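Local coordinates for periplasmic protein (Legionella pneumophila subsp. pneumophila, PDB 4FGQ) that is a calcium-dependent periplasmic protease, probably a cysteine protease of the bacterial transglutaminase-like family in peptidase clan CA, at residues 40-43 and 44-47; 95-98 and 99-102. All coordinates share one frame; numbering follows the deposited sequence.

Overall arrangement
Interaction 1 comes first along the chain and forms the start of helix 43-55; interaction 2 closes helix 86-100. Their centres are about 10 Å apart, on the same side of the chain's centre, and both belong to the transglutaminase-like cysteine proteinase region. The N-terminal turn of one helix thus packs against the C-terminal turn of the other: Gln-46 touches Val-100 and Val-102, and Leu-47 meets Leu-97. The antiparallel sheet adjoins both, through strand 119-126 at interaction 1 and strand 107-114 at interaction 2. Helix 86-100 begins at Glu-87 and Asp-88, which can bind calcium, though none is bound to this chain here, so interaction 2 marks its far end, while interaction 1 lies away from that site.

Interaction 1. Residues 40-43 and 44-47; sequences KKPV and KIQL
Leu-47 N donates to Val-43 O over 2.9 Å, an almost straight bond with 168° at the hydrogen. One residue earlier, Gln-46 N reaches Pro-42 O at 3.0 Å. In both bonds the donor approaches nearly along the C=O axis, as in a regular alpha-helix. The side chain of Leu-47 packs on the same residue: CG lies against Val-43 O, and Leu-47 CD1 is 4.0 Å from Val-43 CG1, the two side chains running side by side. Both also touch Phe-126 on strand 119-126. Pro-42 occupies the N-cap position of helix 43-55, which follows helix 22-38 after a short loop; its ring lies alongside Ile-45, with Pro-42 CB 4.1 Å from Ile-45 CG1. The side chain of Gln-46 turns back toward residues 41-43. Its CG sits beside its own backbone N (chi1 -64°) and the chain then runs extended (chi2 175°), which lays Gln-46 CG 3.3 Å from Pro-42 O and carries the amide to the backbone of Lys-41. There Gln-46 CD is 3.4 Å from Lys-41 O, while Gln-46 OE1 approaches Val-43 CA at 3.5 Å. NE2 of the buried Gln-46 is hydrogen-bonded to Leu-38 O, tying the first turn of this helix to the end of the preceding one. Lys-41, bent at chi2 and chi4, directs NZ to Ser-37 O, and Lys-44 NZ forms a salt bridge with Glu-48.

Interaction 2. Residues 95-98 and 99-102; sequences FTLV and AVGV
With CG beside its backbone N, Leu-97 lies alongside Val-102, which has CG1 anti to its own N (chi1 179°), leaving CG2 beside that N and facing Leu-97; Leu-97 CD2 and Val-102 CG2 meet at 3.8 Å. The carbonyl of Leu-97 is the polar hub. Val-102 N donates to Leu-97 O at 3.0 Å, somewhat tilted from the carbonyl plane, and the amides of Val-100 and Gly-101 add weak bonds to the same atom. Val-100 CG2 also packs on it, 3.4 Å from Leu-97 O, while CG1 rests against Thr-96 O. Gly-101 N makes a further bond to Val-98 O at 3.1 Å, coming from above the carbonyl plane, 66° out of it. One water donates to both Val-98 O and Val-102 O, bridging the last turn to the departing chain, and Val-98 CA offers its hydrogen to Val-102 O at 3.6 Å in a nearly straight contact. Helix 43-55 and strand 107-114 both pack against Leu-97 and Val-102. The positive phi of Gly-101 (+117°), with the bonds from Val-102 N to Leu-97 O and from Gly-101 N to Val-98 O, defines a Schellman motif ending helix 86-100.

Interaction 1. Residues 40-43 and 44-47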
loop_
_atom_site.group_PDB
_atom_site.type_symbol
_atom_site.label_atom_id
_atom_site.label_comp_id
_atom_site.label_asym_id
_atom_site.label_seq_id
_atom_site.Cartn_x
_atom_site.Cartn_y
_atom_site.Cartn_z
ATOM N N LYS A 40 -4.282 -13.359 12.674
ATOM C CA LYS A 40 -4.380 -13.573 14.122
ATOM C C LYS A 40 -3.077 -13.258 14.870
ATOM O O LYS A 40 -2.793 -13.842 15.914
ATOM C CB LYS A 40 -4.868 -14.994 14.433
ATOM C CG LYS A 40 -6.223 -15.304 13.812
ATOM C CD LYS A 40 -6.599 -16.769 13.977
ATOM C CE LYS A 40 -7.956 -17.060 13.354
ATOM N NZ LYS A 40 -9.022 -16.205 13.938
ATOM N N LYS A 41 -2.312 -12.317 14.337
ATOM C CA LYS A 41 -1.117 -11.824 15.007
ATOM C C LYS A 41 -1.406 -10.417 15.501
ATOM O O LYS A 41 -2.357 -9.788 15.044
ATOM C CB LYS A 41 0.073 -11.835 14.045
ATOM C CG LYS A 41 0.460 -13.225 13.560
ATOM C CD LYS A 41 0.763 -14.173 14.726
ATOM C CE LYS A 41 1.379 -15.481 14.252
ATOM N NZ LYS A 41 0.438 -16.290 13.430
ATOM N N PRO A 42 -0.608 -9.922 16.457
ATOM C CA PRO A 42 -0.854 -8.569 16.969
ATOM C C PRO A 42 -0.821 -7.532 15.836
ATOM O O PRO A 42 -0.048 -7.665 14.894
ATOM C CB PRO A 42 0.318 -8.348 17.935
ATOM C CG PRO A 42 0.746 -9.727 18.330
ATOM C CD PRO A 42 0.540 -10.569 17.115
ATOM N N VAL A 43 -1.679 -6.521 15.924
ATOM C CA VAL A 43 -1.781 -5.507 14.872
ATOM C C VAL A 43 -0.433 -4.845 14.591
ATOM O O VAL A 43 -0.076 -4.590 13.438
ATOM C CB VAL A 43 -2.855 -4.447 15.239
ATOM C CG1 VAL A 43 -2.797 -3.238 14.288
ATOM C CG2 VAL A 43 -4.239 -5.051 15.190
ATOM N N LYS A 44 0.322 -4.569 15.645
ATOM C CA LYS A 44 1.620 -3.919 15.462
ATOM C C LYS A 44 2.551 -4.782 14.609
ATOM O O LYS A 44 3.260 -4.272 13.732
ATOM C CB LYS A 44 2.253 -3.630 16.820
ATOM C CG LYS A 44 3.691 -3.212 16.731
ATOM C CD LYS A 44 3.818 -1.725 16.565
ATOM C CE LYS A 44 4.469 -1.123 17.801
ATOM N NZ LYS A 44 5.832 -1.687 18.050
ATOM N N ILE A 45 2.524 -6.088 14.851
ATOM C CA ILE A 45 3.331 -7.043 14.084
ATOM C C ILE A 45 2.839 -7.128 12.641
ATOM O O ILE A 45 3.631 -7.201 11.698
ATOM C CB ILE A 45 3.296 -8.451 14.737
ATOM C CG1 ILE A 45 3.983 -8.427 16.105
ATOM C CG2 ILE A 45 3.936 -9.494 13.823
ATOM C CD1 ILE A 45 5.469 -8.086 16.065
ATOM N N GLN A 46 1.524 -7.107 12.459
ATOM C CA GLN A 46 0.966 -7.145 11.118
ATOM C C GLN A 46 1.429 -5.932 10.332
ATOM O O GLN A 46 1.854 -6.066 9.180
ATOM C CB GLN A 46 -0.566 -7.204 11.164
ATOM C CG GLN A 46 -1.100 -8.484 11.829
ATOM C CD GLN A 46 -2.613 -8.441 11.959
ATOM O OE1 GLN A 46 -3.182 -7.386 12.230
ATOM N NE2 GLN A 46 -3.269 -9.582 11.748
ATOM N N LEU A 47 1.346 -4.751 10.947
ATOM C CA LEU A 47 1.802 -3.520 10.284
ATOM C C LEU A 47 3.288 -3.589 9.943
ATOM O O LEU A 47 3.716 -3.289 8.806
ATOM C CB LEU A 47 1.530 -2.303 11.176
ATOM C CG LEU A 47 0.060 -1.958 11.438
ATOM C CD1 LEU A 47 -0.082 -0.909 12.541
ATOM C CD2 LEU A 47 -0.571 -1.438 10.155
#

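Interaction 2. Residues 95-98 and 99-102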
loop_
_atom_site.group_PDB
_atom_site.type_symbol
_atom_site.label_atom_id
_atom_site.label_comp_id
_atom_site.label_asym_id
_atom_site.label_seq_id
_atom_site.Cartn_x
_atom_site.Cartn_y
_atom_site.Cartn_z
ATOM N N PHE A 95 -3.877 -3.393 0.609
ATOM C CA PHE A 95 -4.681 -4.585 0.335
ATOM C C PHE A 95 -4.214 -5.788 1.146
ATOM O O PHE A 95 -5.022 -6.615 1.584
ATOM C CB PHE A 95 -4.723 -4.898 -1.166
ATOM C CG PHE A 95 -5.703 -4.050 -1.916
ATOM C CD1 PHE A 95 -7.070 -4.210 -1.708
ATOM C CD2 PHE A 95 -5.267 -3.081 -2.811
ATOM C CE1 PHE A 95 -7.995 -3.427 -2.392
ATOM C CE2 PHE A 95 -6.182 -2.291 -3.501
ATOM C CZ PHE A 95 -7.549 -2.461 -3.291
ATOM N N THR A 96 -2.916 -5.871 1.382
ATOM C CA THR A 96 -2.374 -7.007 2.114
ATOM C C THR A 96 -2.779 -6.928 3.584
ATOM O O THR A 96 -3.155 -7.935 4.183
ATOM C CB THR A 96 -0.852 -7.072 1.978
ATOM O OG1 THR A 96 -0.521 -7.212 0.593
ATOM C CG2 THR A 96 -0.288 -8.273 2.731
ATOM N N LEU A 97 -2.738 -5.723 4.153
ATOM C CA LEU A 97 -3.167 -5.540 5.545
ATOM C C LEU A 97 -4.650 -5.848 5.728
ATOM O O LEU A 97 -5.038 -6.447 6.732
ATOM C CB LEU A 97 -2.809 -4.141 6.056
ATOM C CG LEU A 97 -1.316 -4.075 6.427
ATOM C CD1 LEU A 97 -0.830 -2.628 6.435
ATOM C CD2 LEU A 97 -1.069 -4.738 7.807
ATOM N N VAL A 98 -5.478 -5.452 4.769
ATOM C CA VAL A 98 -6.899 -5.805 4.817
ATOM C C VAL A 98 -7.041 -7.329 4.786
ATOM O O VAL A 98 -7.821 -7.911 5.544
ATOM C CB VAL A 98 -7.688 -5.133 3.669
ATOM C CG1 VAL A 98 -9.101 -5.709 3.574
ATOM C CG2 VAL A 98 -7.715 -3.611 3.869
ATOM N N ALA A 99 -6.239 -7.979 3.946
ATOM C CA ALA A 99 -6.276 -9.437 3.825
ATOM C C ALA A 99 -5.904 -10.179 5.111
ATOM O O ALA A 99 -6.405 -11.282 5.351
ATOM C CB ALA A 99 -5.383 -9.915 2.663
ATOM N N VAL A 100 -5.024 -9.604 5.934
ATOM C CA VAL A 100 -4.602 -10.313 7.143
ATOM C C VAL A 100 -5.512 -9.988 8.315
ATOM O O VAL A 100 -5.399 -10.591 9.388
ATOM C CB VAL A 100 -3.110 -10.083 7.529
ATOM C CG1 VAL A 100 -2.180 -10.375 6.349
ATOM C CG2 VAL A 100 -2.896 -8.688 8.038
ATOM N N GLY A 101 -6.416 -9.035 8.111
ATOM C CA GLY A 101 -7.420 -8.748 9.116
ATOM C C GLY A 101 -7.420 -7.379 9.765
ATOM O O GLY A 101 -8.248 -7.132 10.634
ATOM N N VAL A 102 -6.519 -6.484 9.370
ATOM C CA VAL A 102 -6.639 -5.106 9.835
ATOM C C VAL A 102 -7.887 -4.501 9.189
ATOM O O VAL A 102 -8.024 -4.547 7.962
ATOM C CB VAL A 102 -5.402 -4.272 9.457
ATOM C CG1 VAL A 102 -5.571 -2.837 9.928
ATOM C CG2 VAL A 102 -4.146 -4.894 10.058
HETATM O O HOH W 1 -9.675 -6.584 7.181
#